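PDB 4LSB: lyase/mutase from Burkholderia cenocepacia, which belongs to the phosphoenolpyruvate phosphomutase family of TIM-barrel enzymes, binds a magnesium ion, and is built here as a pair of subunits. Local coordinates for residues 36-39 with 40-44; 107-110 with 111-114; 179-182 with 183-187; 198-201 with 202-205. All coordinates share one frame; numbering follows the deposited sequence.

Contact 1. Residues 36-39 with 40-44; sequences NPWD and AGTAR
Thr42 fits its side chain into the turn made by Pro37, Trp38 and Asp39, where Asp39 is the N-cap of helix 40-48, which follows strand 32-34 of the TIM-barrel fold. Ala40 opens the helix, with its CB directed away from the preceding loop and packed on Ala87 of helix 74-88. Gly41 comes next, and its backbone is hydrogen-bonded to the second subunit. Thr42 makes most of the polar links. Its N gives a nearly straight bond to Asp39 OD1 (2.9 Å, 165°), arriving almost in line with the C-O bond of the carboxylate. Thr42 OG1 donates to the same Asp39 OD1 at 2.7 Å, but from above the carboxylate plane, so one oxygen takes two bonds from a single residue. With chi1 at 51°, OG1 sits between the backbone N and the carbonyl carbon of its own residue and also accepts from Trp38 N (3.1 Å). The same torsion turns the methyl CG2 over one face of the indole, 3.8 Å from the centroid of the six-membered ring of Trp38, a CH-pi contact. The ring of Phe253 of the second subunit meets this indole nearly at right angles. Ala43 then closes the first helical turn, its N bonded to Asp39 O at 3.1 Å, while Ala43 CB rests 4.1 Å from Pro37 CB.

Contact 2. Residues 107-110 with 111-114; sequences VAET and IRLA
Glu109 and Arg112 cross at about a right angle on the outer side of helix 104-116, forming an i to i+3 salt bridge in a beta-alpha-beta unit between strands 92-95 and 121-125 of the barrel. The guanidinium is presented side-on: NE and NH2 of Arg112 both donate to Glu109 OE1, at 2.9 and 2.8 Å. NH2 meets the anti lone pair of this oxygen, whereas NE comes from the syn side and well out of the carboxylate plane. OE1 lies close to the guanidinium plane, although the two planar groups are turned 58° against each other. Both chains bend to meet: Glu109 at chi2 (68°) and Arg112 at chi3 (-85°), which lays one guanidinium face over the helix backbone, with Ala108 O above its centre.

Leu113 approaches the other flank of Glu109 obliquely, its CD1 3.8 Å from Glu109 CG, and it also packs on Leu78 of helix 74-88. Ile111 points elsewhere, against helix 138-153 and Ile124. Thr110 OG1 is held by Gly99 O and other partners beyond the segment. Beneath the side chains run regular helical bonds, among them Leu113 N to Glu109 O at 2.9 Å.

Contact 3. Residues 179-182 with 183-187; sequences IARL and VAYRD
The Tyr185 ring has Arg181 O over one face, 3.0 Å above its plane and displaced toward the rim, while Tyr185 OH lies at the edge of the Arg181 guanidinium, almost in its plane. This i to i+4 pair belongs to helix 175-187, the helix of a beta-alpha-beta unit linking strands 160-164 and 192-194 of the TIM barrel. The two side chains run side by side in the same direction, with the guanidinium and ring planes 61° apart. Arg181 is extended from CG to NE, which carries NH1 as far as the phenol, where it donates to Tyr185 OH at 3.1 Å (153°). Arg181 CB touches the ring off-centre, 4.3 Å from its centroid. Further partners fix both polar ends: Asp177 forms a salt bridge with Arg181 NE, Tyr136 O accepts from its NH2, and Asp126 OD2 is hydrogen-bonded to Tyr185 OH. The carboxylates probably help to balance the buried arginine charge.

Apolar contacts continue beside the ring: Leu182 CD2 lies 4.3 Å from Tyr185 CD2, and Leu182 also packs on Leu193 and Val207. Near the end of the helix, Arg186 NH2 meets the syn lone pair of its neighbour Asp187 OD1 at 2.7 Å. Earlier in the helix, the methyl groups Ile179 CG2 and Val183 CG2 approach to 4.1 Å.

Contact 4. Residues 198-201 with 202-205; sequences ITDA and DEIA
This is a local helix-start contact, in which the loop after strand 192-194 turns into helix 201-211 and Asp200 serves as the N-cap. Glu203 N donates to Asp200 OD2 at 2.9 Å, using the anti lone pair of that oxygen. In Asp200, CG stands opposite the backbone N (chi1 172°), which turns the carboxylate toward the first N-H groups of the helix. The backbone carbonyl of the same residue starts the regular helical bonding, receiving Ile204 N at 2.8 Å in a nearly straight bond (170°).

Two waters extend the polar contacts. One accepts from Asp200 N and donates to Glu203 OE1 at 2.7 Å, tying the cap residue to the residue three positions on. The other donates to Asp200 OD1, also at 2.7 Å, and accepts only weakly from Asp202 N. Asp200 OD2 and Asp202 OD2 lie 4.5 Å apart; this concentration of negative charge is probably eased by the positive end of the helix dipole.

Ile198 and Glu203 cross at about a right angle, with Ile198 CG2 3.6 Å from Glu203 CB. That methyl also reaches Ile204 CG1 at 4.2 Å, and Ile198 packs on Leu175 and Thr178 of helix 175-187. Together these contacts make an Asp N-cap at the start of a helix, here in the beta-to-alpha connection from strand 192-194 to helix 201-211 of the TIM barrel.

Along the chain the contacts follow in series, from 1 to 4, within one TIM-barrel fold. Contacts 1 and 4 are helix starts, on helices 40-48 and 201-211, whereas contacts 2 and 3 lie within helices 104-116 and 175-187. None touches another. Contacts 3 and 4 are nearest, their centres about 17 Å apart, and their helices pack together, Ile179 and Leu182 meeting Val207. Contacts 1 and 3, with centres about 32 Å apart, lie on opposite sides of the chain's centre. Helix 74-88 touches both contact 1 and contact 2. Among the four, contact 1 alone meets the second subunit, while the other three lie wholly among elements of their own chain.

Contact 1. Residues 36-39 with 40-44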
ATOM      1  N   ASN B  36      12.681  -0.315  -2.939  1.00 13.54           N
ATOM      2  CA  ASN B  36      11.994  -1.004  -1.863  1.00 14.60           C
ATOM      3  C   ASN B  36      10.436  -0.851  -1.938  1.00 14.56           C
ATOM      4  O   ASN B  36       9.876   0.019  -1.319  1.00 15.17           O
ATOM      5  CB  ASN B  36      12.439  -0.500  -0.479  1.00 14.75           C
ATOM      6  CG  ASN B  36      13.956  -0.592  -0.243  1.00 14.96           C
ATOM      7  OD1 ASN B  36      14.728   0.229  -0.753  1.00 15.98           O
ATOM      8  ND2 ASN B  36      14.387  -1.580   0.525  1.00 14.43           N
ATOM      9  N   PRO B  37       9.779  -1.708  -2.684  1.00 15.69           N
ATOM     10  CA  PRO B  37       8.327  -1.828  -2.601  1.00 15.81           C
ATOM     11  C   PRO B  37       7.890  -2.448  -1.304  1.00 16.52           C
ATOM     12  O   PRO B  37       8.718  -3.035  -0.605  1.00 16.62           O
ATOM     13  CB  PRO B  37       8.025  -2.770  -3.747  1.00 15.61           C
ATOM     14  CG  PRO B  37       9.153  -3.672  -3.697  1.00 16.14           C
ATOM     15  CD  PRO B  37      10.356  -2.882  -3.344  1.00 15.10           C
ATOM     16  N   TRP B  38       6.602  -2.264  -0.945  1.00 17.13           N
ATOM     17  CA  TRP B  38       6.025  -2.786   0.291  1.00 16.35           C
ATOM     18  C   TRP B  38       4.725  -3.576   0.059  1.00 16.86           C
ATOM     19  O   TRP B  38       4.123  -4.051   1.011  1.00 16.45           O
ATOM     20  CB  TRP B  38       5.766  -1.643   1.333  1.00 16.93           C
ATOM     21  CG  TRP B  38       4.773  -0.650   0.842  1.00 16.87           C
ATOM     22  CD1 TRP B  38       3.419  -0.654   1.071  1.00 17.56           C
ATOM     23  CD2 TRP B  38       5.024   0.432  -0.041  1.00 17.68           C
ATOM     24  NE1 TRP B  38       2.831   0.401   0.419  1.00 16.85           N
ATOM     25  CE2 TRP B  38       3.803   1.098  -0.242  1.00 17.83           C
ATOM     26  CE3 TRP B  38       6.187   0.994  -0.579  1.00 18.14           C
ATOM     27  CZ2 TRP B  38       3.705   2.252  -1.046  1.00 18.79           C
ATOM     28  CZ3 TRP B  38       6.057   2.113  -1.412  1.00 18.53           C
ATOM     29  CH2 TRP B  38       4.855   2.719  -1.612  1.00 18.49           C
ATOM     30  N   ASP B  39       4.327  -3.732  -1.198  1.00 16.43           N
ATOM     31  CA  ASP B  39       3.210  -4.568  -1.550  1.00 16.58           C
ATOM     32  C   ASP B  39       3.355  -5.088  -2.988  1.00 16.11           C
ATOM     33  O   ASP B  39       4.317  -4.749  -3.711  1.00 16.57           O
ATOM     34  CB  ASP B  39       1.869  -3.844  -1.271  1.00 16.73           C
ATOM     35  CG  ASP B  39       1.641  -2.619  -2.121  1.00 17.86           C
ATOM     36  OD1 ASP B  39       2.359  -2.407  -3.136  1.00 16.23           O
ATOM     37  OD2 ASP B  39       0.734  -1.832  -1.693  1.00 18.70           O
ATOM     38  N   ALA B  40       2.410  -5.899  -3.414  1.00 16.51           N
ATOM     39  CA  ALA B  40       2.503  -6.500  -4.747  1.00 16.00           C
ATOM     40  C   ALA B  40       2.470  -5.458  -5.857  1.00 15.94           C
ATOM     41  O   ALA B  40       3.190  -5.607  -6.860  1.00 15.31           O
ATOM     42  CB  ALA B  40       1.409  -7.552  -4.961  1.00 17.07           C
ATOM     43  N   GLY B  41       1.646  -4.427  -5.654  1.00 15.75           N
ATOM     44  CA  GLY B  41       1.428  -3.355  -6.614  1.00 15.90           C
ATOM     45  C   GLY B  41       2.698  -2.594  -6.913  1.00 16.49           C
ATOM     46  O   GLY B  41       3.089  -2.408  -8.062  1.00 16.73           O
ATOM     47  N   THR B  42       3.348  -2.208  -5.844  1.00 16.40           N
ATOM     48  CA  THR B  42       4.562  -1.451  -5.953  1.00 16.26           C
ATOM     49  C   THR B  42       5.679  -2.292  -6.534  1.00 14.70           C
ATOM     50  O   THR B  42       6.475  -1.777  -7.277  1.00 14.94           O
ATOM     51  CB  THR B  42       4.939  -0.763  -4.605  1.00 15.50           C
ATOM     52  OG1 THR B  42       4.933  -1.712  -3.527  1.00 16.53           O
ATOM     53  CG2 THR B  42       4.001   0.357  -4.297  1.00 16.52           C
ATOM     54  N   ALA B  43       5.719  -3.573  -6.213  1.00 14.25           N
ATOM     55  CA  ALA B  43       6.684  -4.455  -6.765  1.00 14.12           C
ATOM     56  C   ALA B  43       6.536  -4.545  -8.257  1.00 14.13           C
ATOM     57  O   ALA B  43       7.520  -4.393  -8.986  1.00 14.89           O
ATOM     58  CB  ALA B  43       6.614  -5.808  -6.127  1.00 14.55           C
ATOM     59  N   ARG B  44       5.300  -4.760  -8.725  1.00 15.06           N
ATOM     60  CA  ARG B  44       4.980  -4.726 -10.140  1.00 14.99           C
ATOM     61  C   ARG B  44       5.432  -3.450 -10.860  1.00 15.41           C
ATOM     62  O   ARG B  44       6.107  -3.545 -11.929  1.00 15.56           O
ATOM     63  CB  ARG B  44       3.471  -4.942 -10.380  1.00 15.72           C
ATOM     64  CG  ARG B  44       3.029  -6.369 -10.116  1.00 15.56           C
ATOM     65  CD  ARG B  44       1.726  -6.710 -10.807  1.00 17.19           C
ATOM     66  NE  ARG B  44       1.934  -6.904 -12.242  1.00 16.94           N
ATOM     67  CZ  ARG B  44       0.964  -7.107 -13.127  1.00 17.57           C
ATOM     68  NH1 ARG B  44      -0.282  -7.248 -12.749  1.00 17.98           N
ATOM     69  NH2 ARG B  44       1.275  -7.260 -14.401  1.00 19.48           N
TER

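Contact 2. Residues 107-110 with 111-114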
ATOM      1  N   VAL B 107      19.467 -17.186  13.276  1.00 23.44           N
ATOM      2  CA  VAL B 107      19.901 -16.473  12.080  1.00 20.93           C
ATOM      3  C   VAL B 107      20.025 -17.443  10.881  1.00 21.66           C
ATOM      4  O   VAL B 107      19.450 -17.213   9.792  1.00 20.41           O
ATOM      5  CB  VAL B 107      21.235 -15.773  12.374  1.00 20.99           C
ATOM      6  CG1 VAL B 107      21.846 -15.210  11.069  1.00 19.65           C
ATOM      7  CG2 VAL B 107      21.025 -14.685  13.419  1.00 21.36           C
ATOM      8  N   ALA B 108      20.734 -18.554  11.105  1.00 21.19           N
ATOM      9  CA  ALA B 108      20.885 -19.544  10.040  1.00 21.03           C
ATOM     10  C   ALA B 108      19.532 -20.073   9.543  1.00 22.32           C
ATOM     11  O   ALA B 108      19.303 -20.148   8.351  1.00 20.85           O
ATOM     12  CB  ALA B 108      21.750 -20.704  10.485  1.00 21.57           C
ATOM     13  N   GLU B 109      18.640 -20.426  10.457  1.00 23.47           N
ATOM     14  CA  GLU B 109      17.309 -20.889  10.064  1.00 23.30           C
ATOM     15  C   GLU B 109      16.556 -19.802   9.296  1.00 21.73           C
ATOM     16  O   GLU B 109      15.926 -20.065   8.284  1.00 19.26           O
ATOM     17  CB  GLU B 109      16.513 -21.311  11.288  1.00 26.14           C
ATOM     18  CG  GLU B 109      15.104 -21.794  10.986  1.00 28.91           C
ATOM     19  CD  GLU B 109      15.029 -23.122  10.224  1.00 33.13           C
ATOM     20  OE1 GLU B 109      16.082 -23.743   9.922  1.00 32.86           O
ATOM     21  OE2 GLU B 109      13.886 -23.553   9.917  1.00 38.48           O
ATOM     22  N   THR B 110      16.660 -18.566   9.765  1.00 21.05           N
ATOM     23  CA  THR B 110      16.024 -17.458   9.052  1.00 20.75           C
ATOM     24  C   THR B 110      16.506 -17.353   7.588  1.00 19.82           C
ATOM     25  O   THR B 110      15.701 -17.160   6.641  1.00 20.00           O
ATOM     26  CB  THR B 110      16.232 -16.143   9.824  1.00 20.88           C
ATOM     27  OG1 THR B 110      15.496 -16.198  11.045  1.00 20.71           O
ATOM     28  CG2 THR B 110      15.712 -14.974   9.028  1.00 21.72           C
ATOM     29  N   ILE B 111      17.811 -17.486   7.374  1.00 18.92           N
ATOM     30  CA  ILE B 111      18.335 -17.489   6.009  1.00 18.22           C
ATOM     31  C   ILE B 111      17.723 -18.629   5.176  1.00 18.05           C
ATOM     32  O   ILE B 111      17.289 -18.431   4.040  1.00 17.48           O
ATOM     33  CB  ILE B 111      19.885 -17.624   5.970  1.00 18.06           C
ATOM     34  CG1 ILE B 111      20.568 -16.395   6.567  1.00 18.72           C
ATOM     35  CG2 ILE B 111      20.370 -17.888   4.534  1.00 16.93           C
ATOM     36  CD1 ILE B 111      20.237 -15.079   5.845  1.00 19.48           C
ATOM     37  N   ARG B 112      17.666 -19.832   5.723  1.00 17.91           N
ATOM     38  CA  ARG B 112      17.079 -20.972   4.968  1.00 19.74           C
ATOM     39  C   ARG B 112      15.638 -20.733   4.621  1.00 18.26           C
ATOM     40  O   ARG B 112      15.207 -21.026   3.522  1.00 17.59           O
ATOM     41  CB  ARG B 112      17.138 -22.268   5.766  1.00 21.86           C
ATOM     42  CG  ARG B 112      18.510 -22.817   6.019  1.00 25.84           C
ATOM     43  CD  ARG B 112      18.384 -24.266   6.515  1.00 28.99           C
ATOM     44  NE  ARG B 112      18.170 -24.267   7.972  1.00 33.49           N
ATOM     45  CZ  ARG B 112      19.144 -24.084   8.871  1.00 35.53           C
ATOM     46  NH1 ARG B 112      20.403 -23.930   8.457  1.00 36.33           N
ATOM     47  NH2 ARG B 112      18.854 -24.067  10.183  1.00 35.37           N
ATOM     48  N   LEU B 113      14.882 -20.241   5.599  1.00 17.97           N
ATOM     49  CA  LEU B 113      13.470 -19.931   5.382  1.00 18.18           C
ATOM     50  C   LEU B 113      13.252 -18.815   4.352  1.00 17.37           C
ATOM     51  O   LEU B 113      12.296 -18.834   3.585  1.00 16.78           O
ATOM     52  CB  LEU B 113      12.799 -19.555   6.706  1.00 20.09           C
ATOM     53  CG  LEU B 113      12.646 -20.738   7.686  1.00 21.13           C
ATOM     54  CD1 LEU B 113      12.267 -20.225   9.065  1.00 23.08           C
ATOM     55  CD2 LEU B 113      11.680 -21.790   7.165  1.00 21.65           C
ATOM     56  N   ALA B 114      14.133 -17.830   4.354  1.00 17.39           N
ATOM     57  CA  ALA B 114      13.982 -16.704   3.438  1.00 16.43           C
ATOM     58  C   ALA B 114      14.241 -17.209   2.038  1.00 15.77           C
ATOM     59  O   ALA B 114      13.537 -16.860   1.118  1.00 16.19           O
ATOM     60  CB  ALA B 114      14.931 -15.580   3.775  1.00 15.65           C
TER

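Contact 3. Residues 179-182 with 183-187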
ATOM      1  N   ILE B 179      33.510   0.491  10.542  1.00 22.79           N
ATOM      2  CA  ILE B 179      34.355  -0.148   9.506  1.00 22.02           C
ATOM      3  C   ILE B 179      34.909  -1.462   9.974  1.00 22.17           C
ATOM      4  O   ILE B 179      34.933  -2.424   9.219  1.00 22.90           O
ATOM      5  CB  ILE B 179      35.452   0.811   8.971  1.00 22.68           C
ATOM      6  CG1 ILE B 179      34.832   1.805   7.986  1.00 23.08           C
ATOM      7  CG2 ILE B 179      36.600   0.114   8.284  1.00 22.09           C
ATOM      8  CD1 ILE B 179      35.674   3.059   7.815  1.00 24.44           C
ATOM      9  N   ALA B 180      35.339  -1.534  11.225  1.00 23.26           N
ATOM     10  CA  ALA B 180      35.976  -2.754  11.708  1.00 23.72           C
ATOM     11  C   ALA B 180      34.973  -3.879  11.703  1.00 23.09           C
ATOM     12  O   ALA B 180      35.279  -4.986  11.326  1.00 22.94           O
ATOM     13  CB  ALA B 180      36.559  -2.561  13.088  1.00 24.60           C
ATOM     14  N   ARG B 181      33.764  -3.609  12.161  1.00 26.80           N
ATOM     15  CA  ARG B 181      32.676  -4.623  12.115  1.00 23.89           C
ATOM     16  C   ARG B 181      32.427  -5.105  10.681  1.00 22.92           C
ATOM     17  O   ARG B 181      32.340  -6.326  10.393  1.00 23.52           O
ATOM     18  CB  ARG B 181      31.413  -4.020  12.703  1.00 25.34           C
ATOM     19  CG  ARG B 181      31.450  -3.937  14.239  1.00 26.82           C
ATOM     20  CD  ARG B 181      30.190  -3.278  14.795  1.00 27.93           C
ATOM     21  NE  ARG B 181      30.211  -3.353  16.260  1.00 29.66           N
ATOM     22  CZ  ARG B 181      29.845  -4.405  16.988  1.00 31.81           C
ATOM     23  NH1 ARG B 181      29.368  -5.505  16.419  1.00 33.27           N
ATOM     24  NH2 ARG B 181      29.931  -4.348  18.310  1.00 31.84           N
ATOM     25  N   LEU B 182      32.322  -4.155   9.755  1.00 20.77           N
ATOM     26  CA  LEU B 182      32.001  -4.511   8.371  1.00 19.51           C
ATOM     27  C   LEU B 182      33.091  -5.344   7.793  1.00 19.17           C
ATOM     28  O   LEU B 182      32.833  -6.283   7.068  1.00 18.66           O
ATOM     29  CB  LEU B 182      31.758  -3.313   7.454  1.00 18.19           C
ATOM     30  CG  LEU B 182      30.541  -2.468   7.767  1.00 18.96           C
ATOM     31  CD1 LEU B 182      30.459  -1.318   6.766  1.00 18.86           C
ATOM     32  CD2 LEU B 182      29.266  -3.281   7.707  1.00 19.66           C
ATOM     33  N   VAL B 183      34.329  -4.976   8.087  1.00 19.99           N
ATOM     34  CA  VAL B 183      35.468  -5.773   7.636  1.00 19.69           C
ATOM     35  C   VAL B 183      35.433  -7.204   8.258  1.00 20.75           C
ATOM     36  O   VAL B 183      35.740  -8.198   7.614  1.00 19.95           O
ATOM     37  CB  VAL B 183      36.785  -5.060   8.029  1.00 21.55           C
ATOM     38  CG1 VAL B 183      37.971  -6.003   7.881  1.00 22.33           C
ATOM     39  CG2 VAL B 183      36.965  -3.816   7.187  1.00 21.43           C
ATOM     40  N   ALA B 184      35.014  -7.283   9.500  1.00 21.24           N
ATOM     41  CA  ALA B 184      34.958  -8.577  10.177  1.00 22.33           C
ATOM     42  C   ALA B 184      33.832  -9.456   9.588  1.00 21.42           C
ATOM     43  O   ALA B 184      33.985 -10.677   9.462  1.00 19.77           O
ATOM     44  CB  ALA B 184      34.764  -8.393  11.654  1.00 21.77           C
ATOM     45  N   TYR B 185      32.723  -8.819   9.262  1.00 20.70           N
ATOM     46  CA  TYR B 185      31.613  -9.484   8.598  1.00 20.42           C
ATOM     47  C   TYR B 185      32.014  -9.956   7.181  1.00 19.99           C
ATOM     48  O   TYR B 185      31.671 -11.059   6.790  1.00 19.78           O
ATOM     49  CB  TYR B 185      30.381  -8.560   8.555  1.00 20.82           C
ATOM     50  CG  TYR B 185      29.892  -7.994   9.891  1.00 21.55           C
ATOM     51  CD1 TYR B 185      30.288  -8.561  11.124  1.00 22.80           C
ATOM     52  CD2 TYR B 185      29.021  -6.906   9.939  1.00 21.56           C
ATOM     53  CE1 TYR B 185      29.838  -8.049  12.351  1.00 23.34           C
ATOM     54  CE2 TYR B 185      28.556  -6.413  11.144  1.00 22.21           C
ATOM     55  CZ  TYR B 185      28.967  -6.996  12.363  1.00 23.11           C
ATOM     56  OH  TYR B 185      28.553  -6.479  13.570  1.00 24.83           O
ATOM     57  N   ARG B 186      32.754  -9.134   6.445  1.00 19.83           N
ATOM     58  CA  ARG B 186      33.284  -9.499   5.135  1.00 20.83           C
ATOM     59  C   ARG B 186      34.201 -10.722   5.314  1.00 22.30           C
ATOM     60  O   ARG B 186      34.125 -11.691   4.560  1.00 20.16           O
ATOM     61  CB  ARG B 186      34.071  -8.330   4.531  1.00 22.02           C
ATOM     62  CG  ARG B 186      34.629  -8.592   3.152  1.00 23.29           C
ATOM     63  CD  ARG B 186      35.846  -7.747   2.905  1.00 24.32           C
ATOM     64  NE  ARG B 186      37.021  -8.211   3.656  1.00 24.09           N
ATOM     65  CZ  ARG B 186      38.023  -7.424   4.036  1.00 26.32           C
ATOM     66  NH1 ARG B 186      37.996  -6.136   3.765  1.00 28.63           N
ATOM     67  NH2 ARG B 186      39.072  -7.928   4.685  1.00 25.81           N
ATOM     68  N   ASP B 187      35.063 -10.682   6.335  1.00 22.77           N
ATOM     69  CA  ASP B 187      35.991 -11.791   6.516  1.00 25.47           C
ATOM     70  C   ASP B 187      35.277 -13.066   6.936  1.00 25.19           C
ATOM     71  O   ASP B 187      35.720 -14.153   6.609  1.00 27.35           O
ATOM     72  CB  ASP B 187      37.080 -11.439   7.517  1.00 24.87           C
ATOM     73  CG  ASP B 187      38.038 -10.428   6.973  1.00 26.15           C
ATOM     74  OD1 ASP B 187      38.001 -10.149   5.754  1.00 25.69           O
ATOM     75  OD2 ASP B 187      38.808  -9.878   7.795  1.00 28.09           O
TER

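Contact 4. Residues 198-201 with 202-205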
ATOM      1  N   ILE B 198      25.428   6.220   7.838  1.00 28.31           N
ATOM      2  CA  ILE B 198      26.571   6.917   7.250  1.00 28.41           C
ATOM      3  C   ILE B 198      26.169   7.616   5.927  1.00 29.22           C
ATOM      4  O   ILE B 198      25.822   6.973   4.925  1.00 30.23           O
ATOM      5  CB  ILE B 198      27.766   5.995   7.006  1.00 27.49           C
ATOM      6  CG1 ILE B 198      28.088   5.198   8.258  1.00 27.51           C
ATOM      7  CG2 ILE B 198      28.982   6.813   6.595  1.00 26.09           C
ATOM      8  CD1 ILE B 198      29.440   4.531   8.202  1.00 28.20           C
ATOM      9  N   THR B 199      26.186   8.947   5.953  1.00 29.32           N
ATOM     10  CA  THR B 199      25.702   9.751   4.841  1.00 29.70           C
ATOM     11  C   THR B 199      26.780  10.667   4.261  1.00 26.44           C
ATOM     12  O   THR B 199      26.605  11.163   3.159  1.00 23.09           O
ATOM     13  CB  THR B 199      24.489  10.643   5.264  1.00 30.77           C
ATOM     14  OG1 THR B 199      24.804  11.302   6.490  1.00 36.36           O
ATOM     15  CG2 THR B 199      23.231   9.799   5.503  1.00 33.68           C
ATOM     16  N   ASP B 200      27.861  10.892   5.007  1.00 26.24           N
ATOM     17  CA  ASP B 200      28.888  11.846   4.589  1.00 25.73           C
ATOM     18  C   ASP B 200      29.738  11.213   3.487  1.00 23.27           C
ATOM     19  O   ASP B 200      30.149  10.053   3.563  1.00 20.60           O
ATOM     20  CB  ASP B 200      29.727  12.273   5.798  1.00 27.17           C
ATOM     21  CG  ASP B 200      30.910  13.083   5.411  1.00 28.60           C
ATOM     22  OD1 ASP B 200      30.720  14.292   5.261  1.00 33.92           O
ATOM     23  OD2 ASP B 200      31.999  12.519   5.193  1.00 27.31           O
ATOM     24  N   ALA B 201      29.972  11.979   2.429  1.00 21.97           N
ATOM     25  CA  ALA B 201      30.673  11.435   1.264  1.00 22.02           C
ATOM     26  C   ALA B 201      32.048  10.901   1.643  1.00 22.10           C
ATOM     27  O   ALA B 201      32.452   9.838   1.166  1.00 21.84           O
ATOM     28  CB  ALA B 201      30.809  12.466   0.160  1.00 22.37           C
ATOM     29  N   ASP B 202      32.784  11.674   2.438  1.00 24.20           N
ATOM     30  CA  ASP B 202      34.137  11.272   2.845  1.00 26.23           C
ATOM     31  C   ASP B 202      34.100  10.031   3.717  1.00 23.34           C
ATOM     32  O   ASP B 202      34.968   9.188   3.585  1.00 22.49           O
ATOM     33  CB  ASP B 202      34.857  12.392   3.621  1.00 31.82           C
ATOM     34  CG  ASP B 202      35.255  13.585   2.727  1.00 35.90           C
ATOM     35  OD1 ASP B 202      35.347  13.434   1.480  1.00 36.42           O
ATOM     36  OD2 ASP B 202      35.536  14.660   3.302  1.00 41.96           O
ATOM     37  N   GLU B 203      33.115   9.945   4.613  1.00 22.97           N
ATOM     38  CA  GLU B 203      32.939   8.736   5.448  1.00 23.07           C
ATOM     39  C   GLU B 203      32.602   7.497   4.576  1.00 19.68           C
ATOM     40  O   GLU B 203      33.184   6.420   4.724  1.00 19.56           O
ATOM     41  CB  GLU B 203      31.888   8.957   6.531  1.00 25.63           C
ATOM     42  CG  GLU B 203      32.308   9.983   7.599  1.00 29.77           C
ATOM     43  CD  GLU B 203      31.569   9.854   8.933  1.00 33.76           C
ATOM     44  OE1 GLU B 203      30.512   9.220   8.999  1.00 33.59           O
ATOM     45  OE2 GLU B 203      32.052  10.415   9.956  1.00 41.74           O
ATOM     46  N   ILE B 204      31.700   7.673   3.626  1.00 18.22           N
ATOM     47  CA  ILE B 204      31.359   6.588   2.682  1.00 16.84           C
ATOM     48  C   ILE B 204      32.564   6.098   1.870  1.00 15.78           C
ATOM     49  O   ILE B 204      32.798   4.891   1.711  1.00 15.26           O
ATOM     50  CB  ILE B 204      30.241   7.047   1.704  1.00 17.30           C
ATOM     51  CG1 ILE B 204      28.914   7.204   2.410  1.00 18.26           C
ATOM     52  CG2 ILE B 204      30.067   6.063   0.565  1.00 17.51           C
ATOM     53  CD1 ILE B 204      27.896   7.960   1.619  1.00 18.39           C
ATOM     54  N   ALA B 205      33.341   7.017   1.317  1.00 16.12           N
ATOM     55  CA  ALA B 205      34.510   6.603   0.542  1.00 17.03           C
ATOM     56  C   ALA B 205      35.519   5.807   1.372  1.00 17.38           C
ATOM     57  O   ALA B 205      36.183   4.921   0.881  1.00 18.28           O
ATOM     58  CB  ALA B 205      35.177   7.791  -0.076  1.00 18.69           C
TER
HETATM   59  O   HOH W   1      28.229  10.198   7.856  1.00 27.46           O
HETATM   60  O   HOH W   2      32.266  14.963   3.163  1.00 41.72           O